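Local coordinates for uncharacterized protein SCO6318 (Streptomyces coelicolor A3, PDB 2QZ7) that is of unknown function but belongs to the TerD family, named for tellurium-resistance proteins, and holds bound sodium ions in the crystal, at residues A[44-49]-A[107-112]; A[128-133]-A[153-158]; A[75-80]-A[91-96]. All coordinates share one frame; numbering follows the deposited sequence.

Interaction 1: residues A[44-49]-A[107-112]; sequences LDIIAT and VIVGVA. With NA (sodium ion), chain D.
Two neighbouring antiparallel strands in one sheet of a beta sandwich meet here, with Asp-45, Ile-47 and Thr-49 forming hydrogen-bonded pairs with Ala-112, Gly-110 and Ile-108. Six N-H...O bonds close the ladder, among them Asp-45 N to Ala-112 O at 2.9 Å and Thr-49 N to Ile-108 O at 3.0 Å. The bond from Ile-47 N to Gly-110 O is also 2.9 Å long, but its donor stands 38° above the carbonyl plane.

Toward the other sheet, Ile-46 and Val-109 lie side by side and point the same way, their CG2 atoms 3.5 Å apart; Val-109 has its CG1 between the backbone N and the carbonyl carbon (chi1 61°), which turns CG2 to this neighbour. Farther along, Leu-44 CD2 reaches Val-111 CG1 at 4.0 Å, the two side chains crossing obliquely. On the reverse face Ile-47 stretches out (chi2 175°) to set its CD1 3.5 Å from Ala-112 CB, in a row where Gly-110 contributes no side chain.

The start of strand 44-52 also supplies two metal ligands. Leu-44 O and Asp-45 OD1 each lie 2.4 Å from a sodium ion, whose shell is completed by a water, Ser-81 O and Glu-91 OE1. His-114 NE2 holds OD2 of Asp-45, and His-43 NE2 bonds to OD1, fixing the carboxylate's rotation.

Strands 62-64 and 152-160 flank the pair within the sheet, while strands 26-31 and 91-95 cover the face that carries Ile-46, Ala-48, Val-109 and Val-111.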
loop_
_atom_site.group_PDB
_atom_site.type_symbol
_atom_site.label_atom_id
_atom_site.label_comp_id
_atom_site.label_asym_id
_atom_site.label_seq_id
_atom_site.Cartn_x
_atom_site.Cartn_y
_atom_site.Cartn_z
ATOM N N LEU A 44 -3.506 -10.821 -2.441
ATOM C CA LEU A 44 -2.795 -9.638 -1.926
ATOM C C LEU A 44 -3.463 -8.410 -2.475
ATOM O O LEU A 44 -3.970 -8.420 -3.601
ATOM C CB LEU A 44 -1.319 -9.580 -2.332
ATOM C CG LEU A 44 -0.325 -10.430 -1.514
ATOM C CD1 LEU A 44 -0.581 -11.974 -1.659
ATOM C CD2 LEU A 44 1.098 -10.076 -1.885
ATOM N N ASP A 45 -3.501 -7.375 -1.637
ATOM C CA ASP A 45 -4.085 -6.076 -1.993
ATOM C C ASP A 45 -3.135 -4.968 -1.684
ATOM O O ASP A 45 -2.584 -4.881 -0.557
ATOM C CB ASP A 45 -5.350 -5.785 -1.177
ATOM C CG ASP A 45 -6.554 -6.620 -1.633
ATOM O OD1 ASP A 45 -6.641 -7.002 -2.824
ATOM O OD2 ASP A 45 -7.440 -6.894 -0.783
ATOM N N ILE A 46 -2.986 -4.066 -2.653
ATOM C CA ILE A 46 -2.447 -2.735 -2.330
ATOM C C ILE A 46 -3.563 -1.984 -1.603
ATOM O O ILE A 46 -4.726 -1.958 -2.063
ATOM C CB ILE A 46 -2.066 -1.918 -3.589
ATOM C CG1 ILE A 46 -1.001 -2.657 -4.458
ATOM C CG2 ILE A 46 -1.504 -0.505 -3.152
ATOM C CD1 ILE A 46 -0.762 -1.939 -5.872
ATOM N N ILE A 47 -3.211 -1.356 -0.490
ATOM C CA ILE A 47 -4.183 -0.583 0.294
ATOM C C ILE A 47 -3.550 0.746 0.622
ATOM O O ILE A 47 -2.398 0.773 1.019
ATOM C CB ILE A 47 -4.516 -1.317 1.643
ATOM C CG1 ILE A 47 -5.100 -2.736 1.376
ATOM C CG2 ILE A 47 -5.478 -0.469 2.462
ATOM C CD1 ILE A 47 -5.344 -3.559 2.700
ATOM N N ALA A 48 -4.296 1.848 0.492
ATOM C CA ALA A 48 -3.814 3.157 0.968
ATOM C C ALA A 48 -4.859 3.836 1.857
ATOM O O ALA A 48 -6.056 3.545 1.755
ATOM C CB ALA A 48 -3.472 4.089 -0.221
ATOM N N THR A 49 -4.377 4.714 2.735
ATOM C CA THR A 49 -5.218 5.567 3.591
ATOM C C THR A 49 -4.718 6.955 3.551
ATOM O O THR A 49 -3.536 7.172 3.369
ATOM C CB THR A 49 -5.207 5.090 5.036
ATOM O OG1 THR A 49 -3.893 4.613 5.329
ATOM C CG2 THR A 49 -6.212 3.877 5.212
ATOM N N VAL A 107 -0.480 10.488 3.284
ATOM C CA VAL A 107 -0.964 9.283 2.667
ATOM C C VAL A 107 -0.002 8.138 2.989
ATOM O O VAL A 107 1.222 8.300 2.910
ATOM C CB VAL A 107 -1.109 9.436 1.109
ATOM C CG1 VAL A 107 -1.645 8.113 0.487
ATOM C CG2 VAL A 107 -2.024 10.608 0.796
ATOM N N ILE A 108 -0.537 6.987 3.373
ATOM C CA ILE A 108 0.308 5.835 3.500
ATOM C C ILE A 108 -0.183 4.670 2.690
ATOM O O ILE A 108 -1.381 4.411 2.626
ATOM C CB ILE A 108 0.719 5.525 4.971
ATOM C CG1 ILE A 108 1.273 4.147 5.233
ATOM C CG2 ILE A 108 -0.306 5.867 6.017
ATOM C CD1 ILE A 108 2.344 4.369 6.433
ATOM N N VAL A 109 0.744 3.994 2.027
ATOM C CA VAL A 109 0.334 2.863 1.166
ATOM C C VAL A 109 1.094 1.631 1.615
ATOM O O VAL A 109 2.235 1.730 2.048
ATOM C CB VAL A 109 0.535 3.199 -0.347
ATOM C CG1 VAL A 109 1.958 3.468 -0.639
ATOM C CG2 VAL A 109 0.009 2.056 -1.253
ATOM N N GLY A 110 0.420 0.491 1.558
ATOM C CA GLY A 110 0.987 -0.780 1.964
ATOM C C GLY A 110 0.355 -1.933 1.187
ATOM O O GLY A 110 -0.406 -1.721 0.211
ATOM N N VAL A 111 0.709 -3.132 1.592
ATOM C CA VAL A 111 0.260 -4.338 0.948
ATOM C C VAL A 111 -0.185 -5.289 2.040
ATOM O O VAL A 111 0.519 -5.513 3.038
ATOM C CB VAL A 111 1.361 -4.952 0.038
ATOM C CG1 VAL A 111 0.957 -6.361 -0.487
ATOM C CG2 VAL A 111 1.684 -4.020 -1.165
ATOM N N ALA A 112 -1.377 -5.845 1.860
ATOM C CA ALA A 112 -1.928 -6.810 2.809
ATOM C C ALA A 112 -2.208 -8.180 2.172
ATOM O O ALA A 112 -2.691 -8.254 1.039
ATOM C CB ALA A 112 -3.210 -6.250 3.463
HETATM NA NA NA D . -5.765 -7.697 -4.971
HETATM O O HOH W 1 -7.874 -7.776 -5.544
#

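Interaction 2: residues A[128-133]-A[153-158]. With NA (sodium ion), chain E.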
loop_
_atom_site.group_PDB
_atom_site.type_symbol
_atom_site.label_atom_id
_atom_site.label_comp_id
_atom_site.label_asym_id
_atom_site.label_seq_id
_atom_site.Cartn_x
_atom_site.Cartn_y
_atom_site.Cartn_z
ATOM N N THR A 128 7.067 -11.982 -4.362
ATOM C CA THR A 128 6.325 -10.824 -3.949
ATOM C C THR A 128 7.226 -9.633 -4.172
ATOM O O THR A 128 8.377 -9.641 -3.719
ATOM C CB THR A 128 5.957 -10.868 -2.460
ATOM O OG1 THR A 128 7.158 -10.979 -1.687
ATOM C CG2 THR A 128 4.996 -12.040 -2.165
ATOM N N GLY A 129 6.707 -8.620 -4.876
ATOM C CA GLY A 129 7.483 -7.406 -5.164
ATOM C C GLY A 129 6.622 -6.170 -5.333
ATOM O O GLY A 129 5.488 -6.238 -5.822
ATOM N N VAL A 130 7.170 -5.031 -4.961
ATOM C CA VAL A 130 6.495 -3.757 -5.126
ATOM C C VAL A 130 7.474 -2.728 -5.722
ATOM O O VAL A 130 8.686 -2.778 -5.472
ATOM C CB VAL A 130 5.858 -3.291 -3.758
ATOM C CG1 VAL A 130 6.938 -2.909 -2.700
ATOM C CG2 VAL A 130 4.832 -2.188 -3.954
ATOM N N VAL A 131 6.951 -1.822 -6.536
ATOM C CA VAL A 131 7.733 -0.691 -7.025
ATOM C C VAL A 131 6.912 0.583 -6.864
ATOM O O VAL A 131 5.749 0.635 -7.298
ATOM C CB VAL A 131 8.157 -0.878 -8.535
ATOM C CG1 VAL A 131 8.890 0.376 -9.077
ATOM C CG2 VAL A 131 9.035 -2.130 -8.717
ATOM N N VAL A 132 7.522 1.594 -6.229
ATOM C CA VAL A 132 6.929 2.895 -6.057
ATOM C C VAL A 132 7.691 3.875 -6.965
ATOM O O VAL A 132 8.918 3.950 -6.914
ATOM C CB VAL A 132 7.032 3.323 -4.561
ATOM C CG1 VAL A 132 6.428 4.708 -4.321
ATOM C CG2 VAL A 132 6.351 2.272 -3.703
ATOM N N ALA A 133 6.979 4.624 -7.798
ATOM C CA ALA A 133 7.673 5.528 -8.747
ATOM C C ALA A 133 6.912 6.803 -8.976
ATOM O O ALA A 133 5.695 6.832 -8.806
ATOM C CB ALA A 133 7.874 4.836 -10.067
ATOM N N ALA A 153 2.056 -5.104 5.353
ATOM C CA ALA A 153 3.173 -4.147 5.500
ATOM C C ALA A 153 2.913 -2.798 4.867
ATOM O O ALA A 153 2.446 -2.721 3.733
ATOM C CB ALA A 153 4.468 -4.732 4.922
ATOM N N THR A 154 3.285 -1.719 5.551
ATOM C CA THR A 154 3.323 -0.404 4.863
ATOM C C THR A 154 4.574 -0.432 3.997
ATOM O O THR A 154 5.519 -1.180 4.326
ATOM C CB THR A 154 3.381 0.772 5.861
ATOM O OG1 THR A 154 4.457 0.557 6.783
ATOM C CG2 THR A 154 2.083 0.825 6.629
ATOM N N VAL A 155 4.589 0.314 2.882
ATOM C CA VAL A 155 5.802 0.427 2.081
ATOM C C VAL A 155 6.253 1.900 1.888
ATOM O O VAL A 155 7.464 2.149 1.754
ATOM C CB VAL A 155 5.727 -0.308 0.678
ATOM C CG1 VAL A 155 5.192 -1.783 0.805
ATOM C CG2 VAL A 155 4.919 0.463 -0.286
ATOM N N ALA A 156 5.310 2.862 1.874
ATOM C CA ALA A 156 5.666 4.255 1.519
ATOM C C ALA A 156 4.756 5.260 2.195
ATOM O O ALA A 156 3.542 5.019 2.352
ATOM C CB ALA A 156 5.609 4.448 -0.032
ATOM N N GLU A 157 5.332 6.404 2.546
ATOM C CA GLU A 157 4.576 7.490 3.145
ATOM C C GLU A 157 4.724 8.740 2.259
ATOM O O GLU A 157 5.841 9.083 1.879
ATOM C CB GLU A 157 5.142 7.801 4.550
ATOM C CG GLU A 157 4.434 8.920 5.239
ATOM C CD GLU A 157 5.137 9.436 6.460
ATOM O OE1 GLU A 157 6.240 10.021 6.317
ATOM O OE2 GLU A 157 4.562 9.293 7.559
ATOM N N PHE A 158 3.616 9.405 1.938
ATOM C CA PHE A 158 3.655 10.727 1.315
ATOM C C PHE A 158 3.090 11.748 2.309
ATOM O O PHE A 158 2.041 11.513 2.937
ATOM C CB PHE A 158 2.894 10.751 -0.019
ATOM C CG PHE A 158 3.216 9.566 -0.915
ATOM C CD1 PHE A 158 4.361 9.568 -1.707
ATOM C CD2 PHE A 158 2.392 8.460 -0.930
ATOM C CE1 PHE A 158 4.686 8.455 -2.504
ATOM C CE2 PHE A 158 2.662 7.345 -1.761
ATOM C CZ PHE A 158 3.834 7.340 -2.521
HETATM NA NA NA E . 7.678 -13.337 -0.536
HETATM O O HOH W 2 9.001 -12.096 0.695
#
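Val-130 and Val-155 meet tip to tip, CG1 against CG1 at 4.1 Å. Val-155 serves two neighbours at once: its other methyl, CG2, lies 4.1 Å from Val-132 CG2, a pair that meets at a slant. That same Val-132 methyl sits 4.3 Å from Ala-156 CB, while CG1 of Val-132, anti to the backbone N (chi1 179°), is directed to the far end of the contact and comes 4.1 Å from Phe-158 CZ. It approaches the phenyl ring at its edge, near the ring plane, and not over a face. Everything that touches is buried and apolar.

These are facing strands of the two sheets of a beta sandwich. Their short segments run almost exactly parallel, 2° apart, with axes 8.6 Å from each other, and the valine side chains meet in the core between the sheets. Consecutive residues of a regular strand would point to opposite faces, yet Val-155 and Ala-156 both point toward strand 129-133. A classic beta bulge explains this: the two residues together face Val-109 of the adjoining strand, and Val-155 has a psi of -30°.

Farther out, Val-28 packs on Val-130, Leu-139 and Leu-140 lie against Val-132, and Phe-168 and Trp-166 touch Ala-156 and Phe-158. Just before strand 129-134, Thr-128 OG1 binds a sodium ion at 2.7 Å, together with a water and the carbonyl oxygens of Phe-122 and Val-125.

Interaction 3: residues A[75-80]-A[91-96]. With NA (sodium ion), chain D; EDO (1,2-ethanediol), chain G.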
loop_
_atom_site.group_PDB
_atom_site.type_symbol
_atom_site.label_atom_id
_atom_site.label_comp_id
_atom_site.label_asym_id
_atom_site.label_seq_id
_atom_site.Cartn_x
_atom_site.Cartn_y
_atom_site.Cartn_z
ATOM N N ILE A 75 -7.316 8.953 -6.719
ATOM C CA ILE A 75 -6.588 7.685 -6.727
ATOM C C ILE A 75 -7.342 6.624 -7.572
ATOM O O ILE A 75 -8.570 6.500 -7.471
ATOM C CB ILE A 75 -6.340 7.197 -5.286
ATOM C CG1 ILE A 75 -5.637 8.315 -4.500
ATOM C CG2 ILE A 75 -5.485 5.911 -5.281
ATOM C CD1 ILE A 75 -5.689 8.213 -2.968
ATOM N N ASN A 76 -6.630 5.915 -8.443
ATOM C CA ASN A 76 -7.251 4.975 -9.375
ATOM C C ASN A 76 -6.455 3.698 -9.301
ATOM O O ASN A 76 -5.280 3.714 -8.934
ATOM C CB ASN A 76 -7.246 5.543 -10.845
ATOM C CG ASN A 76 -7.914 4.559 -11.921
ATOM O OD1 ASN A 76 -7.284 4.228 -12.951
ATOM N ND2 ASN A 76 -9.187 4.126 -11.685
HETATM N N MSE A 77 -7.110 2.589 -9.640
HETATM C CA MSE A 77 -6.459 1.302 -9.857
HETATM C C MSE A 77 -6.845 0.831 -11.252
HETATM O O MSE A 77 -8.002 0.455 -11.474
HETATM C CB MSE A 77 -6.910 0.288 -8.816
HETATM C CG MSE A 77 -6.553 0.730 -7.358
HETATM SE SE MSE A 77 -6.926 -0.691 -6.123
HETATM C CE MSE A 77 -5.265 -1.730 -6.411
ATOM N N SER A 78 -5.899 0.809 -12.188
ATOM C CA SER A 78 -6.223 0.250 -13.511
ATOM C C SER A 78 -6.204 -1.282 -13.544
ATOM O O SER A 78 -6.687 -1.899 -14.500
ATOM C CB SER A 78 -5.266 0.802 -14.569
ATOM O OG SER A 78 -3.974 0.257 -14.347
ATOM N N ARG A 79 -5.619 -1.914 -12.526
ATOM C CA ARG A 79 -5.681 -3.358 -12.441
ATOM C C ARG A 79 -5.490 -3.836 -11.037
ATOM O O ARG A 79 -4.893 -3.112 -10.209
ATOM C CB ARG A 79 -4.684 -4.030 -13.406
ATOM C CG ARG A 79 -3.224 -3.640 -13.123
ATOM C CD ARG A 79 -2.299 -4.269 -14.214
ATOM N NE ARG A 79 -0.948 -3.803 -13.923
ATOM C CZ ARG A 79 -0.478 -2.600 -14.282
ATOM N NH1 ARG A 79 -1.244 -1.756 -14.998
ATOM N NH2 ARG A 79 0.759 -2.251 -13.950
ATOM N N HIS A 80 -6.025 -5.036 -10.771
ATOM C CA HIS A 80 -5.966 -5.626 -9.443
ATOM C C HIS A 80 -6.174 -7.118 -9.549
ATOM O O HIS A 80 -6.746 -7.596 -10.496
ATOM C CB HIS A 80 -7.000 -4.967 -8.473
ATOM C CG HIS A 80 -8.363 -4.814 -9.073
ATOM N ND1 HIS A 80 -9.235 -5.881 -9.231
ATOM C CD2 HIS A 80 -8.957 -3.746 -9.663
ATOM C CE1 HIS A 80 -10.319 -5.461 -9.865
ATOM N NE2 HIS A 80 -10.181 -4.168 -10.124
ATOM N N GLU A 91 -1.213 -5.738 -10.118
ATOM C CA GLU A 91 -2.077 -4.827 -9.412
ATOM C C GLU A 91 -1.381 -3.484 -9.346
ATOM O O GLU A 91 -0.176 -3.424 -9.198
ATOM C CB GLU A 91 -2.380 -5.372 -8.001
ATOM C CG GLU A 91 -3.294 -4.455 -7.129
ATOM C CD GLU A 91 -4.139 -5.244 -6.148
ATOM O OE1 GLU A 91 -4.549 -6.389 -6.492
ATOM O OE2 GLU A 91 -4.436 -4.722 -5.053
ATOM N N GLU A 92 -2.113 -2.394 -9.471
ATOM C CA GLU A 92 -1.453 -1.097 -9.412
ATOM C C GLU A 92 -2.398 -0.046 -8.836
ATOM O O GLU A 92 -3.628 -0.140 -8.989
ATOM C CB GLU A 92 -0.983 -0.670 -10.817
ATOM C CG GLU A 92 -2.094 -0.105 -11.700
ATOM C CD GLU A 92 -2.321 1.424 -11.493
ATOM O OE1 GLU A 92 -1.370 2.145 -11.182
ATOM O OE2 GLU A 92 -3.453 1.904 -11.663
HETATM N N MSE A 93 -1.811 0.964 -8.209
HETATM C CA MSE A 93 -2.570 2.078 -7.690
HETATM C C MSE A 93 -1.814 3.352 -8.052
HETATM O O MSE A 93 -0.620 3.505 -7.715
HETATM C CB MSE A 93 -2.678 1.964 -6.143
HETATM C CG MSE A 93 -3.623 3.044 -5.531
HETATM SE SE MSE A 93 -3.859 2.888 -3.638
HETATM C CE MSE A 93 -4.933 1.296 -3.663
ATOM N N THR A 94 -2.502 4.265 -8.734
ATOM C CA THR A 94 -1.922 5.585 -9.074
ATOM C C THR A 94 -2.500 6.738 -8.222
ATOM O O THR A 94 -3.709 6.873 -8.114
ATOM C CB THR A 94 -2.133 5.842 -10.568
ATOM O OG1 THR A 94 -1.495 4.802 -11.319
ATOM C CG2 THR A 94 -1.603 7.233 -11.027
ATOM N N PHE A 95 -1.639 7.610 -7.692
ATOM C CA PHE A 95 -2.071 8.753 -6.894
ATOM C C PHE A 95 -1.760 10.043 -7.595
ATOM O O PHE A 95 -0.612 10.266 -7.994
ATOM C CB PHE A 95 -1.345 8.836 -5.523
ATOM C CG PHE A 95 -1.372 7.558 -4.724
ATOM C CD1 PHE A 95 -2.043 7.523 -3.494
ATOM C CD2 PHE A 95 -0.740 6.400 -5.180
ATOM C CE1 PHE A 95 -2.072 6.370 -2.746
ATOM C CE2 PHE A 95 -0.765 5.219 -4.413
ATOM C CZ PHE A 95 -1.427 5.237 -3.189
ATOM N N GLU A 96 -2.762 10.907 -7.701
ATOM C CA GLU A 96 -2.547 12.231 -8.210
ATOM C C GLU A 96 -2.529 13.062 -6.958
ATOM O O GLU A 96 -3.523 13.687 -6.612
ATOM C CB GLU A 96 -3.672 12.663 -9.165
ATOM C CG GLU A 96 -3.869 11.790 -10.423
ATOM C CD GLU A 96 -2.642 11.719 -11.354
ATOM O OE1 GLU A 96 -1.890 12.722 -11.498
ATOM O OE2 GLU A 96 -2.435 10.637 -11.965
HETATM NA NA NA D . -5.765 -7.697 -4.971
HETATM C C1 EDO G . -5.502 -11.914 -12.258
HETATM O O1 EDO G . -4.079 -11.723 -12.005
HETATM C C2 EDO G . -6.489 -10.732 -12.085
HETATM O O2 EDO G . -6.351 -9.574 -12.959
HETATM O O HOH W 1 -7.874 -7.776 -5.544
#
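The carboxylate of Glu-92 gathers donors from both segments. Its OE2 accepts Ser-78 N through the anti lone pair at 2.7 Å, an almost straight bond (N-H...O 176°), and takes a weak second one from Ser-78 OG. Its OE1 receives Thr-94 OG1 on the syn side, also at 2.7 Å. Folding back at chi2 (86°) is what brings the acid beside its own strand and over the corner that the chain turns at Ser-78. With these donors around it, the group is probably ionised.

Arg-79 does not pair with this charge: its guanidinium lies with one face over Glu-92 CG, and its NE is satisfied by Phe-89 O. Arg-79 O accepts Glu-92 N at 3.0 Å, the donor tilted 40° out of the carbonyl plane. His-80 O accepts a hydrogen bond from O2 of an ethanediol molecule, probably from the crystallisation liquor.

The edge strand 75-77 of a five-stranded antiparallel sheet is joined to strand 91-95 by the hydrogen-bonded pair of Asn-76 and Thr-94, with Thr-94 N to Asn-76 O at 2.8 Å and Asn-76 N to Thr-94 O at 3.1 Å. On the core side, Ile-75 CG2 presses tightly on Met-93 CG at 3.4 Å and also lies over one face of the Phe-95 ring, toward its rim. The selenium of selenomethionine Met-77 touches the CE of Met-93, likewise a selenomethionine.

The Glu-91 side chain runs on past Met-77 CE, 3.4 Å from its OE2, and both its oxygens are used: OE1 binds the sodium ion at 2.4 Å, and OE2 accepts the backbone N of Ile-46 from the facing sheet.

The contacts sample both sheets of one TerD-domain sandwich. Interaction 1 lies within the sheet containing strands 44-52, 104-113 and 152-160, and interaction 3 within the opposing one, at its 75-77 edge; interaction 2 spans the gap between them. Along the chain, interaction 3 is nested inside the loop closed by interaction 1, and interaction 2 follows both. Centres of interactions 1 and 2 are about 8 Å apart, joined by backbone bonds between strands 104-113 and 152-160. Interactions 1 and 3, about 11 Å apart, share one sodium ion, which, with a probable bond from Ile-46 N to Glu-91 OE2, links the two sheets at one end; interactions 2 and 3, their centres about 13 Å apart, do not touch.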